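Local coordinates for TATA-box-binding protein (Sulfolobus acidocaldarius, PDB 1MP9) that probably binds the TATA box promoter element as a general transcription factor, helping to activate archaeal genes transcribed by RNA polymerase, at residues A[113-118]-A[158-163]; A[46-51]-A[62-67]; A[20-25]-A[67-72]. All coordinates share one frame; numbering follows the deposited sequence.

Interaction 1 of 3, residues A[113-118]-A[158-163]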
loop_
_atom_site.group_PDB
_atom_site.type_symbol
_atom_site.label_atom_id
_atom_site.label_comp_id
_atom_site.label_asym_id
_atom_site.label_seq_id
_atom_site.Cartn_x
_atom_site.Cartn_y
_atom_site.Cartn_z
ATOM N N ALA A 113 8.006 9.938 6.528
ATOM C CA ALA A 113 9.015 10.816 5.982
ATOM C C ALA A 113 8.359 12.085 5.514
ATOM O O ALA A 113 7.151 12.114 5.219
ATOM C CB ALA A 113 9.743 10.172 4.819
ATOM N N ASN A 114 9.167 13.137 5.468
ATOM C CA ASN A 114 8.737 14.425 4.956
ATOM C C ASN A 114 9.729 14.737 3.863
ATOM O O ASN A 114 10.909 14.980 4.158
ATOM C CB ASN A 114 8.865 15.512 5.998
ATOM C CG ASN A 114 7.557 16.136 6.329
ATOM O OD1 ASN A 114 6.653 15.475 6.898
ATOM N ND2 ASN A 114 7.414 17.423 5.980
ATOM N N LEU A 115 9.268 14.766 2.619
ATOM C CA LEU A 115 10.171 15.060 1.504
ATOM C C LEU A 115 10.420 16.554 1.405
ATOM O O LEU A 115 11.365 16.965 0.771
ATOM C CB LEU A 115 9.586 14.585 0.176
ATOM C CG LEU A 115 9.402 13.077 0.023
ATOM C CD1 LEU A 115 8.740 12.797 -1.332
ATOM C CD2 LEU A 115 10.743 12.379 0.101
ATOM N N HIS A 116 9.562 17.360 2.024
ATOM C CA HIS A 116 9.732 18.825 1.994
ATOM C C HIS A 116 9.643 19.462 0.629
ATOM O O HIS A 116 10.336 20.437 0.312
ATOM C CB HIS A 116 11.037 19.222 2.676
ATOM C CG HIS A 116 10.950 19.173 4.163
ATOM N ND1 HIS A 116 10.343 20.167 4.895
ATOM C CD2 HIS A 116 11.273 18.198 5.046
ATOM C CE1 HIS A 116 10.291 19.808 6.167
ATOM N NE2 HIS A 116 10.846 18.614 6.285
ATOM N N VAL A 117 8.777 18.888 -0.192
ATOM C CA VAL A 117 8.506 19.402 -1.519
ATOM C C VAL A 117 7.087 18.975 -1.751
ATOM O O VAL A 117 6.630 18.040 -1.118
ATOM C CB VAL A 117 9.358 18.699 -2.621
ATOM C CG1 VAL A 117 10.796 18.957 -2.385
ATOM C CG2 VAL A 117 9.036 17.158 -2.639
ATOM N N ILE A 118 6.399 19.643 -2.658
ATOM C CA ILE A 118 5.055 19.248 -3.012
ATOM C C ILE A 118 5.192 18.194 -4.122
ATOM O O ILE A 118 6.045 18.327 -4.983
ATOM C CB ILE A 118 4.250 20.466 -3.540
ATOM C CG1 ILE A 118 3.753 21.282 -2.335
ATOM C CG2 ILE A 118 3.084 20.030 -4.428
ATOM C CD1 ILE A 118 2.955 22.564 -2.736
ATOM N N GLY A 158 4.082 15.891 0.404
ATOM C CA GLY A 158 5.456 15.447 0.557
ATOM C C GLY A 158 5.587 14.451 1.695
ATOM O O GLY A 158 6.650 13.848 1.903
ATOM N N LYS A 159 4.511 14.313 2.464
ATOM C CA LYS A 159 4.499 13.363 3.556
ATOM C C LYS A 159 4.432 11.972 2.958
ATOM O O LYS A 159 3.874 11.766 1.895
ATOM C CB LYS A 159 3.297 13.570 4.445
ATOM C CG LYS A 159 3.159 12.519 5.550
ATOM C CD LYS A 159 2.003 12.869 6.481
ATOM C CE LYS A 159 0.620 12.644 5.836
ATOM N NZ LYS A 159 -0.503 13.193 6.678
ATOM N N MET A 160 5.009 11.015 3.658
ATOM C CA MET A 160 5.040 9.652 3.156
ATOM C C MET A 160 4.999 8.706 4.314
ATOM O O MET A 160 5.426 9.044 5.433
ATOM C CB MET A 160 6.371 9.339 2.459
ATOM C CG MET A 160 6.629 9.833 1.073
ATOM S SD MET A 160 8.426 9.474 0.761
ATOM C CE MET A 160 8.409 7.670 0.677
ATOM N N VAL A 161 4.531 7.500 4.026
ATOM C CA VAL A 161 4.536 6.446 5.007
ATOM C C VAL A 161 5.317 5.299 4.315
ATOM O O VAL A 161 5.108 5.005 3.120
ATOM C CB VAL A 161 3.131 5.982 5.346
ATOM C CG1 VAL A 161 3.194 4.763 6.286
ATOM C CG2 VAL A 161 2.351 7.106 6.034
ATOM N N ILE A 162 6.232 4.681 5.036
ATOM C CA ILE A 162 7.010 3.594 4.450
ATOM C C ILE A 162 6.836 2.344 5.308
ATOM O O ILE A 162 7.098 2.384 6.515
ATOM C CB ILE A 162 8.519 3.926 4.414
ATOM C CG1 ILE A 162 8.783 5.237 3.663
ATOM C CG2 ILE A 162 9.276 2.778 3.742
ATOM C CD1 ILE A 162 8.653 6.520 4.529
ATOM N N THR A 163 6.393 1.240 4.714
ATOM C CA THR A 163 6.231 0.019 5.494
ATOM C C THR A 163 6.814 -1.208 4.751
ATOM O O THR A 163 6.887 -1.226 3.522
ATOM C CB THR A 163 4.714 -0.231 5.844
ATOM O OG1 THR A 163 4.582 -1.417 6.627
ATOM C CG2 THR A 163 3.874 -0.426 4.561
#
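A113 and M160 face each other as an antiparallel hydrogen-bonded pair, and both of their mutual backbone bonds are made. A113 N reaches M160 O at 2.9 Å, and M160 N returns the bond to A113 O, each bent somewhat at the hydrogen. Two residues on, just past the end of strand 103-114, L115 N still finds G158 O at 2.9 Å in a straighter bond that comes from above the carbonyl plane. The same G158 O lies under the leucine side chain, 3.4 Å from L115 CG.

On the face carrying A113 and M160, the small methyl of A113 leaves room for longer neighbours. I162 CD1 packs against A113 CB at 3.8 Å, brought there by a chi2 of 85° that turns it back toward the opposite strand. L115 crosses M160 obliquely, its CG and both methyls gathered round M160 SD, with L115 CD2 at 3.8 Å from the sulfur.

G158, just before strand 159-165, has phi 102°. A side chain here would run into V117 O, which lies 3.3 Å from G158 CA in a CA-H...O contact.

Helix 168-184 covers this face: V175 touches A113, L115 and I162, while I178 packs on M160. On the other side of the sheet N114 and K159 form a non-hydrogen-bonded pair, and K159 makes a cation-pi contact with F155. The contact thus joins the first and last strands of the second TBP repeat through three backbone bonds among A113, M160, L115 and G158, its apolar groups turned to the helix.

Interaction 2 of 3, residues A[46-51]-A[62-67]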
loop_
_atom_site.group_PDB
_atom_site.type_symbol
_atom_site.label_atom_id
_atom_site.label_comp_id
_atom_site.label_asym_id
_atom_site.label_seq_id
_atom_site.Cartn_x
_atom_site.Cartn_y
_atom_site.Cartn_z
ATOM N N GLN A 46 -10.794 -14.901 22.976
ATOM C CA GLN A 46 -10.719 -13.644 22.233
ATOM C C GLN A 46 -9.441 -13.466 21.413
ATOM O O GLN A 46 -9.476 -12.920 20.320
ATOM C CB GLN A 46 -10.847 -12.471 23.189
ATOM C CG GLN A 46 -12.249 -12.224 23.702
ATOM C CD GLN A 46 -12.313 -10.942 24.516
ATOM O OE1 GLN A 46 -11.666 -10.821 25.564
ATOM N NE2 GLN A 46 -13.082 -9.967 24.031
ATOM N N PHE A 47 -8.309 -13.903 21.964
ATOM C CA PHE A 47 -7.027 -13.785 21.292
ATOM C C PHE A 47 -6.126 -14.889 21.823
ATOM O O PHE A 47 -6.077 -15.106 23.025
ATOM C CB PHE A 47 -6.417 -12.417 21.573
ATOM C CG PHE A 47 -5.180 -12.139 20.769
ATOM C CD1 PHE A 47 -5.270 -11.893 19.404
ATOM C CD2 PHE A 47 -3.928 -12.150 21.368
ATOM C CE1 PHE A 47 -4.128 -11.661 18.640
ATOM C CE2 PHE A 47 -2.784 -11.919 20.619
ATOM C CZ PHE A 47 -2.888 -11.673 19.246
ATOM N N PRO A 48 -5.389 -15.590 20.932
ATOM C CA PRO A 48 -4.493 -16.698 21.320
ATOM C C PRO A 48 -3.304 -16.382 22.189
ATOM O O PRO A 48 -2.740 -17.292 22.822
ATOM C CB PRO A 48 -4.069 -17.314 19.995
ATOM C CG PRO A 48 -4.157 -16.160 19.019
ATOM C CD PRO A 48 -5.286 -15.273 19.491
ATOM N N GLY A 49 -2.922 -15.109 22.251
ATOM C CA GLY A 49 -1.771 -14.761 23.062
ATOM C C GLY A 49 -2.059 -14.012 24.340
ATOM O O GLY A 49 -3.117 -13.401 24.486
ATOM N N LEU A 50 -1.102 -14.083 25.272
ATOM C CA LEU A 50 -1.168 -13.364 26.530
ATOM C C LEU A 50 -0.655 -11.955 26.179
ATOM O O LEU A 50 0.385 -11.797 25.506
ATOM C CB LEU A 50 -0.238 -14.007 27.594
ATOM C CG LEU A 50 -0.289 -13.378 28.990
ATOM C CD1 LEU A 50 -0.075 -14.481 30.048
ATOM C CD2 LEU A 50 0.761 -12.259 29.117
ATOM N N ILE A 51 -1.370 -10.940 26.652
ATOM C CA ILE A 51 -1.022 -9.546 26.367
ATOM C C ILE A 51 -0.332 -8.910 27.561
ATOM O O ILE A 51 -0.921 -8.781 28.643
ATOM C CB ILE A 51 -2.292 -8.760 26.007
ATOM C CG1 ILE A 51 -2.958 -9.456 24.830
ATOM C CG2 ILE A 51 -1.944 -7.259 25.706
ATOM C CD1 ILE A 51 -4.393 -9.015 24.517
ATOM N N LEU A 62 2.966 -9.524 22.960
ATOM C CA LEU A 62 1.957 -10.586 22.826
ATOM C C LEU A 62 2.757 -11.874 22.956
ATOM O O LEU A 62 3.674 -12.113 22.156
ATOM C CB LEU A 62 1.280 -10.513 21.453
ATOM C CG LEU A 62 0.721 -9.123 21.119
ATOM C CD1 LEU A 62 0.195 -9.103 19.714
ATOM C CD2 LEU A 62 -0.418 -8.769 22.105
ATOM N N ILE A 63 2.399 -12.691 23.956
ATOM C CA ILE A 63 3.119 -13.922 24.251
ATOM C C ILE A 63 2.310 -15.165 23.896
ATOM O O ILE A 63 1.222 -15.398 24.423
ATOM C CB ILE A 63 3.538 -13.925 25.756
ATOM C CG1 ILE A 63 4.405 -12.695 26.034
ATOM C CG2 ILE A 63 4.360 -15.170 26.105
ATOM C CD1 ILE A 63 4.673 -12.433 27.523
ATOM N N PHE A 64 2.851 -15.963 22.991
ATOM C CA PHE A 64 2.158 -17.166 22.553
ATOM C C PHE A 64 2.654 -18.455 23.204
ATOM O O PHE A 64 3.779 -18.513 23.704
ATOM C CB PHE A 64 2.218 -17.262 21.029
ATOM C CG PHE A 64 1.612 -16.075 20.345
ATOM C CD1 PHE A 64 2.382 -14.921 20.110
ATOM C CD2 PHE A 64 0.248 -16.061 20.022
ATOM C CE1 PHE A 64 1.790 -13.754 19.564
ATOM C CE2 PHE A 64 -0.349 -14.914 19.483
ATOM C CZ PHE A 64 0.412 -13.766 19.255
ATOM N N LYS A 65 1.797 -19.474 23.226
ATOM C CA LYS A 65 2.142 -20.769 23.834
ATOM C C LYS A 65 3.432 -21.346 23.264
ATOM O O LYS A 65 4.153 -22.045 23.951
ATOM C CB LYS A 65 1.018 -21.785 23.617
ATOM C CG LYS A 65 -0.285 -21.386 24.274
ATOM C CD LYS A 65 -1.354 -22.474 24.172
ATOM C CE LYS A 65 -1.767 -22.728 22.734
ATOM N NZ LYS A 65 -2.943 -23.654 22.666
ATOM N N SER A 66 3.723 -21.052 22.009
ATOM C CA SER A 66 4.938 -21.554 21.369
ATOM C C SER A 66 6.201 -20.905 21.900
ATOM O O SER A 66 7.298 -21.304 21.516
ATOM C CB SER A 66 4.871 -21.286 19.879
ATOM O OG SER A 66 4.934 -19.880 19.663
ATOM N N GLY A 67 6.052 -19.892 22.757
ATOM C CA GLY A 67 7.201 -19.191 23.293
ATOM C C GLY A 67 7.592 -18.011 22.416
ATOM O O GLY A 67 8.527 -17.251 22.724
HETATM O O HOH W 1 -0.829 -18.889 21.989
#
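F47 reaches across to F64 with the far end of its ring, CE2 and CZ both lying 3.9 Å from F64 CZ. The planes stand 60° apart, an oblique pairing in which F47 CZ approaches the edge of the F64 ring. With CG anti to the backbone N (chi1 -172°), the F47 ring also extends over to L62, whose CD1 comes within 4.0 Å of F47 CZ.

P48 lies alongside F64, its CG near the ring plane and 4.0 Å from F64 CE2. Its carbonyl oxygen takes a hydrogen bond from a water that in turn accepts one from K65 N, so a single water bridges the two segments. G49 runs past the same ring, with F64 CE2 3.8 Å from G49 N; a side chain on this residue would collide with the phenyl group. Replacing F64 by an alanine would probably open a gap beside G49 and take from F47 and P48 the ring edge they meet.

At L50 the backbones join in a hydrogen-bonded antiparallel pair with I63. L50 N gives to I63 O at 2.8 Å, and I63 N gives back to L50 O in a nearly straight bond (171°) within the carbonyl plane. Their side chains share the face covered by helix 30-36, where L50 packs on L30 and M33. I51, on the other face, lies beside L62, its CG1 3.8 Å from L62 CD2.

At this end of the hairpin 50-54/59-63, L127 of the second subunit packs on F47 and P48, and F126 of that subunit on L62. F47 and F64 probably correspond to the phenylalanine pair that TBP relatives insert between TATA-box base pairs; here the second subunit covers part of that apolar surface.

Interaction 3 of 3, residues A[20-25]-A[67-72]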
loop_
_atom_site.group_PDB
_atom_site.type_symbol
_atom_site.label_atom_id
_atom_site.label_comp_id
_atom_site.label_asym_id
_atom_site.label_seq_id
_atom_site.Cartn_x
_atom_site.Cartn_y
_atom_site.Cartn_z
ATOM N N ALA A 20 8.690 -6.594 16.257
ATOM C CA ALA A 20 9.739 -7.610 16.284
ATOM C C ALA A 20 9.263 -8.875 17.004
ATOM O O ALA A 20 8.297 -8.854 17.766
ATOM C CB ALA A 20 11.030 -7.055 17.003
ATOM N N THR A 21 10.004 -9.943 16.776
ATOM C CA THR A 21 9.745 -11.242 17.350
ATOM C C THR A 21 10.884 -11.649 18.290
ATOM O O THR A 21 12.056 -11.387 18.001
ATOM C CB THR A 21 9.619 -12.276 16.220
ATOM O OG1 THR A 21 8.289 -12.228 15.703
ATOM C CG2 THR A 21 9.883 -13.652 16.719
ATOM N N VAL A 22 10.536 -12.262 19.424
ATOM C CA VAL A 22 11.532 -12.736 20.365
ATOM C C VAL A 22 11.165 -14.173 20.655
ATOM O O VAL A 22 10.087 -14.445 21.193
ATOM C CB VAL A 22 11.540 -11.952 21.699
ATOM C CG1 VAL A 22 12.597 -12.558 22.650
ATOM C CG2 VAL A 22 11.853 -10.514 21.449
ATOM N N THR A 23 12.048 -15.093 20.284
ATOM C CA THR A 23 11.766 -16.500 20.501
ATOM C C THR A 23 12.301 -16.924 21.853
ATOM O O THR A 23 13.488 -16.763 22.136
ATOM C CB THR A 23 12.374 -17.352 19.387
ATOM O OG1 THR A 23 11.917 -16.857 18.118
ATOM C CG2 THR A 23 11.934 -18.794 19.525
ATOM N N LEU A 24 11.420 -17.433 22.704
ATOM C CA LEU A 24 11.839 -17.865 24.032
ATOM C C LEU A 24 12.157 -19.357 24.052
ATOM O O LEU A 24 12.370 -19.944 25.118
ATOM C CB LEU A 24 10.767 -17.539 25.075
ATOM C CG LEU A 24 10.435 -16.060 25.219
ATOM C CD1 LEU A 24 9.564 -15.846 26.440
ATOM C CD2 LEU A 24 11.716 -15.255 25.352
ATOM N N ASP A 25 12.176 -19.956 22.864
ATOM C CA ASP A 25 12.493 -21.378 22.672
ATOM C C ASP A 25 12.029 -22.282 23.827
ATOM O O ASP A 25 12.848 -22.830 24.574
ATOM C CB ASP A 25 14.011 -21.526 22.431
ATOM C CG ASP A 25 14.413 -22.928 21.965
ATOM O OD1 ASP A 25 13.775 -23.474 21.032
ATOM O OD2 ASP A 25 15.385 -23.478 22.528
ATOM N N GLY A 67 6.052 -19.892 22.757
ATOM C CA GLY A 67 7.201 -19.191 23.293
ATOM C C GLY A 67 7.592 -18.011 22.416
ATOM O O GLY A 67 8.527 -17.251 22.724
ATOM N N LYS A 68 6.899 -17.877 21.293
ATOM C CA LYS A 68 7.180 -16.771 20.403
ATOM C C LYS A 68 6.566 -15.545 21.052
ATOM O O LYS A 68 5.432 -15.592 21.539
ATOM C CB LYS A 68 6.522 -16.967 19.038
ATOM C CG LYS A 68 6.843 -15.805 18.088
ATOM C CD LYS A 68 5.757 -15.565 17.041
ATOM C CE LYS A 68 5.618 -16.691 16.053
ATOM N NZ LYS A 68 4.736 -16.270 14.912
ATOM N N MET A 69 7.313 -14.455 21.084
ATOM C CA MET A 69 6.766 -13.232 21.643
ATOM C C MET A 69 6.815 -12.130 20.560
ATOM O O MET A 69 7.820 -11.961 19.864
ATOM C CB MET A 69 7.579 -12.867 22.884
ATOM C CG MET A 69 7.133 -11.633 23.624
ATOM S SD MET A 69 7.937 -11.603 25.279
ATOM C CE MET A 69 9.646 -11.150 24.778
ATOM N N VAL A 70 5.713 -11.412 20.381
ATOM C CA VAL A 70 5.704 -10.319 19.417
ATOM C C VAL A 70 5.721 -9.035 20.247
ATOM O O VAL A 70 4.883 -8.865 21.125
ATOM C CB VAL A 70 4.442 -10.332 18.532
ATOM C CG1 VAL A 70 4.438 -9.050 17.633
ATOM C CG2 VAL A 70 4.433 -11.601 17.626
ATOM N N VAL A 71 6.672 -8.145 19.967
ATOM C CA VAL A 71 6.800 -6.884 20.696
ATOM C C VAL A 71 6.555 -5.727 19.737
ATOM O O VAL A 71 7.168 -5.645 18.664
ATOM C CB VAL A 71 8.196 -6.789 21.334
ATOM C CG1 VAL A 71 8.368 -5.464 22.079
ATOM C CG2 VAL A 71 8.365 -7.963 22.320
ATOM N N THR A 72 5.654 -4.832 20.125
ATOM C CA THR A 72 5.302 -3.719 19.276
ATOM C C THR A 72 5.305 -2.404 20.048
ATOM O O THR A 72 5.072 -2.393 21.265
ATOM C CB THR A 72 3.910 -3.968 18.656
ATOM O OG1 THR A 72 3.617 -2.953 17.716
ATOM C CG2 THR A 72 2.820 -3.980 19.751
#
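Strands 20-23 and 68-72 run antiparallel, their axes 4.6 Å apart at closest and their directions 151° apart, with A20-V71 and V22-M69 as the hydrogen-bonded pairs. Both bonds of the A20-V71 pair are almost straight, V71 N reaching A20 O at 2.8 Å. A fifth bond, L24 N to G67 O, extends the ladder beyond the strand ends, and the leucine side chain lays its CG 3.4 Å from the same G67 O.

M69 and V22 lie side by side on one face. Extended from the backbone through chi1 and chi2 but bent at chi3 (74°), the methionine folds its methyl back over the valine, CE 3.7 Å from V22 CB and within 4.0 Å of both its gamma carbons. These groups lie on the convex side of the saddle-shaped TBP sheet, against helix 77-93: L80 touches A20, V84 touches V22, and I87 touches M69 and V71.

The opposite, concave face, which binds DNA in TBP relatives, carries T21, T23, K68 and V70. T21 CG2 meets the aliphatic part of K68 at CG, 4.0 Å away. F126 of the second subunit packs on V70.

From the N terminus, strand 12-23 comes first, and interaction 3 closes a loop when residues 67-72 return to it. Inside that loop lie helix 30-36 and the hairpin whose strands interaction 2 joins, so 46-51 with 62-67 is nested within 20-25 with 67-72. The two share G67 and touch directly, L62 N lying 2.7 Å from V70 O in a probable hydrogen bond. Interaction 1 follows later in the chain and closes a loop of its own in the second repeat, about 31 Å from interaction 3 between centres. One continuous sheet connects all three, through the neighbouring strands 12-23 and 103-114 at its middle.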